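Local coordinates for protein Sec-alkylsulfatase (Pseudomonas sp., PDB 4AXH) that hydrolyses secondary alkyl sulfates enantioselectively with strict inversion of configuration, using a pair of zinc ions to yield homochiral (S)-alcohols and sulfate, at residues 172-184 against 289-301. Sequence-based numbering, arbitrary orientation.
Sequences IVAVVYSHSHIDH and GSEAPSDMNIYLP. With ZN (zinc ion), chain D; ZN (zinc ion), chain C.
The imidazole of His-181 carries the methyl of Ala-292 over one face, a CH-pi contact with CB 3.9 Å from the ring centroid, while Glu-291 OE2 lies at its edge in the ring plane. The Glu-291 carboxylate stands almost perpendicular to this ring (85°) and to that of His-179 (80°). What brings these flat groups together is one zinc ion, which takes His-179 NE2 at 2.1 Å, His-181 ND1 and, at 2.2 Å, Glu-291 OE2. His-181 ND1 and the water shared by the two zinc ions lie in plane at the edge of the His-179 ring. The other nitrogen of that ring, ND1, donates to Ser-178 OG 2.6 Å away, which would limit the ring's rotation, an example of a second-shell residue positioning a first-shell ligand. Glu-291 reaches the metal by a chain bent at chi2 (-94°). His-184, whose face receives His-179 CE1, binds the second zinc with Asp-183; Asp-310 bridges the ions and His-355 completes this binuclear centre, in which residues 179-184 follow the HxHxDH motif of the metallo-beta-lactamase fold.

Between the backbones, Ser-180 N donates to Ser-294 O (3.0 Å), tying the two ligand-bearing loops together. The packing then turns apolar: Met-296, extended beyond CG, brings CE to 3.7 Å from Val-176 CG1, and Ile-298 CD1 meets the same Val-176 methyl tip to tip.

These residues join strand 172-176 of one mixed sheet to strand 296-300 of the other, the two layers of the fold's sandwich. Ile-298 also touches Ile-147 of strand 144-147, Met-296 reaches Pro-207 of strand 203-207, and helix 210-219 packs against Ser-180, His-181 and Pro-293.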
ATOM      1  N   ILE A 172     -21.868  32.919 -12.210  1.00 31.13           N
ATOM      2  CA  ILE A 172     -21.638  31.613 -11.608  1.00 29.43           C
ATOM      3  C   ILE A 172     -22.081  31.758 -10.173  1.00 36.34           C
ATOM      4  O   ILE A 172     -21.489  32.531  -9.415  1.00 36.68           O
ATOM      5  CB  ILE A 172     -20.158  31.173 -11.760  1.00 31.14           C
ATOM      6  CG1 ILE A 172     -19.835  30.931 -13.258  1.00 31.70           C
ATOM      7  CG2 ILE A 172     -19.858  29.946 -10.899  1.00 28.27           C
ATOM      8  CD1 ILE A 172     -18.358  30.868 -13.646  1.00 28.22           C
ATOM      9  N   VAL A 173     -23.176  31.074  -9.819  1.00 34.40           N
ATOM     10  CA  VAL A 173     -23.749  31.103  -8.473  1.00 34.19           C
ATOM     11  C   VAL A 173     -23.115  29.995  -7.615  1.00 35.63           C
ATOM     12  O   VAL A 173     -22.936  30.144  -6.404  1.00 34.64           O
ATOM     13  CB  VAL A 173     -25.294  30.975  -8.521  1.00 39.40           C
ATOM     14  CG1 VAL A 173     -25.897  31.034  -7.109  1.00 41.11           C
ATOM     15  CG2 VAL A 173     -25.910  32.055  -9.403  1.00 38.70           C
ATOM     16  N   ALA A 174     -22.822  28.867  -8.234  1.00 32.07           N
ATOM     17  CA  ALA A 174     -22.305  27.740  -7.485  1.00 31.50           C
ATOM     18  C   ALA A 174     -21.295  26.928  -8.274  1.00 33.91           C
ATOM     19  O   ALA A 174     -21.371  26.849  -9.509  1.00 31.91           O
ATOM     20  CB  ALA A 174     -23.465  26.841  -7.023  1.00 31.87           C
ATOM     21  N   VAL A 175     -20.362  26.315  -7.533  1.00 29.85           N
ATOM     22  CA  VAL A 175     -19.346  25.414  -8.056  1.00 30.96           C
ATOM     23  C   VAL A 175     -19.304  24.183  -7.167  1.00 35.70           C
ATOM     24  O   VAL A 175     -19.482  24.315  -5.965  1.00 35.13           O
ATOM     25  CB  VAL A 175     -17.952  26.097  -8.244  1.00 35.11           C
ATOM     26  CG1 VAL A 175     -16.840  25.080  -8.469  1.00 34.71           C
ATOM     27  CG2 VAL A 175     -17.986  27.100  -9.385  1.00 34.70           C
ATOM     28  N   VAL A 176     -19.115  22.989  -7.774  1.00 34.07           N
ATOM     29  CA  VAL A 176     -18.988  21.692  -7.101  1.00 32.90           C
ATOM     30  C   VAL A 176     -17.640  21.117  -7.492  1.00 35.24           C
ATOM     31  O   VAL A 176     -17.329  21.025  -8.667  1.00 35.46           O
ATOM     32  CB  VAL A 176     -20.129  20.714  -7.465  1.00 36.92           C
ATOM     33  CG1 VAL A 176     -19.957  19.365  -6.766  1.00 36.23           C
ATOM     34  CG2 VAL A 176     -21.489  21.308  -7.134  1.00 37.68           C
ATOM     35  N   TYR A 177     -16.837  20.750  -6.501  1.00 31.99           N
ATOM     36  CA  TYR A 177     -15.550  20.085  -6.673  1.00 30.42           C
ATOM     37  C   TYR A 177     -15.903  18.639  -6.444  1.00 34.97           C
ATOM     38  O   TYR A 177     -16.212  18.281  -5.308  1.00 37.25           O
ATOM     39  CB  TYR A 177     -14.523  20.526  -5.612  1.00 30.36           C
ATOM     40  CG  TYR A 177     -14.050  21.966  -5.684  1.00 34.96           C
ATOM     41  CD1 TYR A 177     -13.883  22.613  -6.912  1.00 36.69           C
ATOM     42  CD2 TYR A 177     -13.678  22.657  -4.531  1.00 36.76           C
ATOM     43  CE1 TYR A 177     -13.396  23.921  -6.986  1.00 35.00           C
ATOM     44  CE2 TYR A 177     -13.161  23.955  -4.599  1.00 37.55           C
ATOM     45  CZ  TYR A 177     -13.028  24.584  -5.826  1.00 39.83           C
ATOM     46  OH  TYR A 177     -12.534  25.866  -5.894  1.00 36.41           O
ATOM     47  N   SER A 178     -15.935  17.818  -7.505  1.00 29.95           N
ATOM     48  CA  SER A 178     -16.278  16.398  -7.383  1.00 29.42           C
ATOM     49  C   SER A 178     -15.331  15.661  -6.418  1.00 33.17           C
ATOM     50  O   SER A 178     -15.782  14.823  -5.636  1.00 35.66           O
ATOM     51  CB  SER A 178     -16.276  15.718  -8.750  1.00 31.36           C
ATOM     52  OG  SER A 178     -14.988  15.664  -9.350  1.00 39.10           O
ATOM     53  N   HIS A 179     -14.025  15.969  -6.494  1.00 25.51           N
ATOM     54  CA  HIS A 179     -12.987  15.331  -5.685  1.00 23.93           C
ATOM     55  C   HIS A 179     -11.692  16.168  -5.646  1.00 28.25           C
ATOM     56  O   HIS A 179     -11.538  17.143  -6.411  1.00 26.18           O
ATOM     57  CB  HIS A 179     -12.705  13.875  -6.166  1.00 22.85           C
ATOM     58  CG  HIS A 179     -12.201  13.757  -7.574  1.00 24.08           C
ATOM     59  ND1 HIS A 179     -13.007  14.067  -8.657  1.00 24.87           N
ATOM     60  CD2 HIS A 179     -11.010  13.306  -8.029  1.00 23.68           C
ATOM     61  CE1 HIS A 179     -12.279  13.798  -9.727  1.00 23.46           C
ATOM     62  NE2 HIS A 179     -11.063  13.348  -9.400  1.00 23.32           N
ATOM     63  N   SER A 180     -10.755  15.740  -4.775  1.00 24.97           N
ATOM     64  CA  SER A 180      -9.471  16.391  -4.537  1.00 25.21           C
ATOM     65  C   SER A 180      -8.364  16.190  -5.608  1.00 33.25           C
ATOM     66  O   SER A 180      -7.201  16.054  -5.234  1.00 35.65           O
ATOM     67  CB  SER A 180      -8.974  16.072  -3.133  1.00 25.22           C
ATOM     68  OG  SER A 180      -8.800  14.678  -2.974  1.00 35.70           O
ATOM     69  N   HIS A 181      -8.696  16.230  -6.922  1.00 28.09           N
ATOM     70  CA  HIS A 181      -7.671  16.133  -7.975  1.00 26.40           C
ATOM     71  C   HIS A 181      -7.523  17.433  -8.747  1.00 30.82           C
ATOM     72  O   HIS A 181      -8.519  18.101  -9.022  1.00 30.57           O
ATOM     73  CB  HIS A 181      -7.892  14.950  -8.916  1.00 25.97           C
ATOM     74  CG  HIS A 181      -7.610  13.610  -8.306  1.00 28.18           C
ATOM     75  ND1 HIS A 181      -8.229  12.461  -8.774  1.00 30.39           N
ATOM     76  CD2 HIS A 181      -6.805  13.274  -7.273  1.00 28.55           C
ATOM     77  CE1 HIS A 181      -7.781  11.474  -8.003  1.00 29.51           C
ATOM     78  NE2 HIS A 181      -6.901  11.914  -7.103  1.00 28.69           N
ATOM     79  N   ILE A 182      -6.274  17.804  -9.077  1.00 28.40           N
ATOM     80  CA  ILE A 182      -5.950  19.061  -9.754  1.00 30.82           C
ATOM     81  C   ILE A 182      -6.705  19.311 -11.066  1.00 35.01           C
ATOM     82  O   ILE A 182      -6.958  20.464 -11.412  1.00 36.71           O
ATOM     83  CB  ILE A 182      -4.429  19.359  -9.861  1.00 36.70           C
ATOM     84  CG1 ILE A 182      -3.621  18.645  -8.753  1.00 41.66           C
ATOM     85  CG2 ILE A 182      -4.171  20.882  -9.812  1.00 36.16           C
ATOM     86  CD1 ILE A 182      -2.047  18.420  -9.028  1.00 65.22           C
ATOM     87  N   ASP A 183      -7.104  18.252 -11.767  1.00 29.19           N
ATOM     88  CA  ASP A 183      -7.853  18.371 -13.018  1.00 28.46           C
ATOM     89  C   ASP A 183      -9.318  18.718 -12.771  1.00 32.99           C
ATOM     90  O   ASP A 183     -10.105  18.874 -13.715  1.00 32.74           O
ATOM     91  CB  ASP A 183      -7.687  17.114 -13.916  1.00 29.93           C
ATOM     92  CG  ASP A 183      -7.840  15.744 -13.256  1.00 33.23           C
ATOM     93  OD1 ASP A 183      -7.421  15.587 -12.077  1.00 31.22           O
ATOM     94  OD2 ASP A 183      -8.328  14.815 -13.927  1.00 35.58           O
ATOM     95  N   HIS A 184      -9.680  18.876 -11.496  1.00 29.28           N
ATOM     96  CA  HIS A 184     -11.048  19.180 -11.124  1.00 27.77           C
ATOM     97  C   HIS A 184     -11.224  20.505 -10.394  1.00 31.04           C
ATOM     98  O   HIS A 184     -12.278  21.134 -10.553  1.00 32.33           O
ATOM     99  CB  HIS A 184     -11.681  17.968 -10.426  1.00 28.15           C
ATOM    100  CG  HIS A 184     -11.678  16.754 -11.298  1.00 31.35           C
ATOM    101  ND1 HIS A 184     -12.703  16.503 -12.189  1.00 33.57           N
ATOM    102  CD2 HIS A 184     -10.716  15.821 -11.467  1.00 33.57           C
ATOM    103  CE1 HIS A 184     -12.346  15.422 -12.863  1.00 32.94           C
ATOM    104  NE2 HIS A 184     -11.161  14.963 -12.452  1.00 33.48           N
ATOM    105  N   GLY A 289     -12.202   7.610  -0.512  1.00 36.58           N
ATOM    106  CA  GLY A 289     -11.113   6.648  -0.614  1.00 36.72           C
ATOM    107  C   GLY A 289     -11.035   5.782  -1.860  1.00 42.74           C
ATOM    108  O   GLY A 289     -10.100   4.966  -1.989  1.00 45.73           O
ATOM    109  N   SER A 290     -12.023   5.894  -2.776  1.00 36.59           N
ATOM    110  CA  SER A 290     -12.019   5.095  -4.016  1.00 32.93           C
ATOM    111  C   SER A 290     -10.978   5.680  -5.025  1.00 32.78           C
ATOM    112  O   SER A 290      -9.790   5.535  -4.785  1.00 30.95           O
ATOM    113  CB  SER A 290     -13.438   4.966  -4.577  1.00 32.19           C
ATOM    114  OG  SER A 290     -14.044   6.221  -4.806  1.00 38.00           O
ATOM    115  N   GLU A 291     -11.410   6.376  -6.102  1.00 28.05           N
ATOM    116  CA  GLU A 291     -10.513   6.990  -7.080  1.00 26.41           C
ATOM    117  C   GLU A 291      -9.686   8.167  -6.441  1.00 32.01           C
ATOM    118  O   GLU A 291      -8.579   8.453  -6.899  1.00 30.90           O
ATOM    119  CB  GLU A 291     -11.335   7.462  -8.295  1.00 26.80           C
ATOM    120  CG  GLU A 291     -10.492   7.986  -9.444  1.00 26.73           C
ATOM    121  CD  GLU A 291     -10.301   9.484  -9.419  1.00 25.09           C
ATOM    122  OE1 GLU A 291     -11.022  10.158  -8.647  1.00 37.61           O
ATOM    123  OE2 GLU A 291      -9.486   9.992 -10.221  1.00 29.86           O
ATOM    124  N   ALA A 292     -10.246   8.854  -5.415  1.00 29.04           N
ATOM    125  CA  ALA A 292      -9.602   9.953  -4.706  1.00 29.74           C
ATOM    126  C   ALA A 292      -9.948   9.888  -3.228  1.00 38.90           C
ATOM    127  O   ALA A 292     -11.039   9.426  -2.895  1.00 38.47           O
ATOM    128  CB  ALA A 292     -10.036  11.296  -5.273  1.00 30.25           C
ATOM    129  N   PRO A 293      -9.056  10.363  -2.316  1.00 40.00           N
ATOM    130  CA  PRO A 293      -9.359  10.324  -0.862  1.00 39.84           C
ATOM    131  C   PRO A 293     -10.594  11.126  -0.452  1.00 43.20           C
ATOM    132  O   PRO A 293     -11.392  10.657   0.372  1.00 43.50           O
ATOM    133  CB  PRO A 293      -8.091  10.870  -0.216  1.00 41.60           C
ATOM    134  CG  PRO A 293      -7.024  10.611  -1.232  1.00 47.05           C
ATOM    135  CD  PRO A 293      -7.702  10.899  -2.541  1.00 42.34           C
ATOM    136  N   SER A 294     -10.759  12.321  -1.039  1.00 37.21           N
ATOM    137  CA  SER A 294     -11.912  13.197  -0.824  1.00 35.01           C
ATOM    138  C   SER A 294     -12.615  13.119  -2.154  1.00 36.23           C
ATOM    139  O   SER A 294     -12.061  13.554  -3.166  1.00 35.51           O
ATOM    140  CB  SER A 294     -11.457  14.621  -0.498  1.00 36.48           C
ATOM    141  OG  SER A 294     -12.565  15.356  -0.021  1.00 41.10           O
ATOM    142  N   ASP A 295     -13.777  12.456  -2.182  1.00 32.71           N
ATOM    143  CA  ASP A 295     -14.487  12.120  -3.425  1.00 31.52           C
ATOM    144  C   ASP A 295     -15.990  11.962  -3.231  1.00 34.03           C
ATOM    145  O   ASP A 295     -16.446  11.606  -2.152  1.00 32.30           O
ATOM    146  CB  ASP A 295     -13.887  10.774  -3.921  1.00 32.01           C
ATOM    147  CG  ASP A 295     -14.229  10.276  -5.297  1.00 34.39           C
ATOM    148  OD1 ASP A 295     -14.594  11.108  -6.165  1.00 33.81           O
ATOM    149  OD2 ASP A 295     -14.100   9.062  -5.519  1.00 39.63           O
ATOM    150  N   MET A 296     -16.756  12.162  -4.310  1.00 30.42           N
ATOM    151  CA  MET A 296     -18.205  12.031  -4.289  1.00 28.77           C
ATOM    152  C   MET A 296     -18.832  11.988  -5.666  1.00 32.21           C
ATOM    153  O   MET A 296     -18.245  12.464  -6.633  1.00 30.94           O
ATOM    154  CB  MET A 296     -18.870  13.143  -3.431  1.00 30.37           C
ATOM    155  CG  MET A 296     -18.825  14.524  -4.034  1.00 32.92           C
ATOM    156  SD  MET A 296     -19.293  15.729  -2.808  1.00 36.89           S
ATOM    157  CE  MET A 296     -19.290  17.244  -3.800  1.00 33.56           C
ATOM    158  N   ASN A 297     -20.071  11.472  -5.732  1.00 30.91           N
ATOM    159  CA  ASN A 297     -20.889  11.446  -6.952  1.00 31.12           C
ATOM    160  C   ASN A 297     -21.988  12.505  -6.773  1.00 34.48           C
ATOM    161  O   ASN A 297     -22.291  12.917  -5.658  1.00 33.53           O
ATOM    162  CB  ASN A 297     -21.518  10.062  -7.183  1.00 32.44           C
ATOM    163  CG  ASN A 297     -20.542   8.947  -7.429  1.00 45.76           C
ATOM    164  OD1 ASN A 297     -19.535   9.107  -8.128  1.00 51.51           O
ATOM    165  ND2 ASN A 297     -20.851   7.773  -6.906  1.00 27.33           N
ATOM    166  N   ILE A 298     -22.539  12.980  -7.862  1.00 32.51           N
ATOM    167  CA  ILE A 298     -23.562  14.008  -7.818  1.00 33.12           C
ATOM    168  C   ILE A 298     -24.755  13.567  -8.649  1.00 42.88           C
ATOM    169  O   ILE A 298     -24.629  13.374  -9.857  1.00 44.70           O
ATOM    170  CB  ILE A 298     -23.012  15.398  -8.240  1.00 35.47           C
ATOM    171  CG1 ILE A 298     -21.757  15.781  -7.432  1.00 34.63           C
ATOM    172  CG2 ILE A 298     -24.101  16.501  -8.137  1.00 36.66           C
ATOM    173  CD1 ILE A 298     -20.513  15.637  -8.150  1.00 35.92           C
ATOM    174  N   TYR A 299     -25.897  13.360  -7.997  1.00 41.63           N
ATOM    175  CA  TYR A 299     -27.115  12.984  -8.703  1.00 42.45           C
ATOM    176  C   TYR A 299     -27.971  14.251  -8.864  1.00 44.04           C
ATOM    177  O   TYR A 299     -27.934  15.150  -8.024  1.00 42.90           O
ATOM    178  CB  TYR A 299     -27.856  11.818  -7.989  1.00 44.40           C
ATOM    179  CG  TYR A 299     -29.210  11.460  -8.571  1.00 46.62           C
ATOM    180  CD1 TYR A 299     -29.317  10.792  -9.787  1.00 47.33           C
ATOM    181  CD2 TYR A 299     -30.386  11.725  -7.868  1.00 48.55           C
ATOM    182  CE1 TYR A 299     -30.562  10.444 -10.314  1.00 47.25           C
ATOM    183  CE2 TYR A 299     -31.634  11.356  -8.372  1.00 48.99           C
ATOM    184  CZ  TYR A 299     -31.720  10.727  -9.600  1.00 53.33           C
ATOM    185  OH  TYR A 299     -32.962  10.436 -10.108  1.00 50.43           O
ATOM    186  N   LEU A 300     -28.648  14.348  -9.993  1.00 39.36           N
ATOM    187  CA  LEU A 300     -29.509  15.466 -10.314  1.00 37.84           C
ATOM    188  C   LEU A 300     -30.934  14.952 -10.383  1.00 41.15           C
ATOM    189  O   LEU A 300     -31.381  14.494 -11.449  1.00 38.15           O
ATOM    190  CB  LEU A 300     -29.077  16.171 -11.612  1.00 37.38           C
ATOM    191  CG  LEU A 300     -27.677  16.747 -11.570  1.00 41.81           C
ATOM    192  CD1 LEU A 300     -27.284  17.313 -12.914  1.00 41.41           C
ATOM    193  CD2 LEU A 300     -27.544  17.787 -10.472  1.00 45.00           C
ATOM    194  N   PRO A 301     -31.646  14.967  -9.220  1.00 41.15           N
ATOM    195  CA  PRO A 301     -33.026  14.438  -9.204  1.00 42.33           C
ATOM    196  C   PRO A 301     -33.974  15.061 -10.223  1.00 46.53           C
ATOM    197  O   PRO A 301     -34.748  14.325 -10.830  1.00 48.20           O
ATOM    198  CB  PRO A 301     -33.473  14.568  -7.740  1.00 43.96           C
ATOM    199  CG  PRO A 301     -32.477  15.435  -7.091  1.00 47.15           C
ATOM    200  CD  PRO A 301     -31.224  15.420  -7.880  1.00 42.30           C
TER
HETATM  201 ZN    ZN D 701      -9.637  12.148 -10.342  1.00 39.46          ZN
HETATM  202 ZN    ZN C 700      -9.975  13.559 -13.303  1.00 33.36          ZN
HETATM  203  O   HOH W   1      -8.531  13.099 -11.834  1.00 31.68           O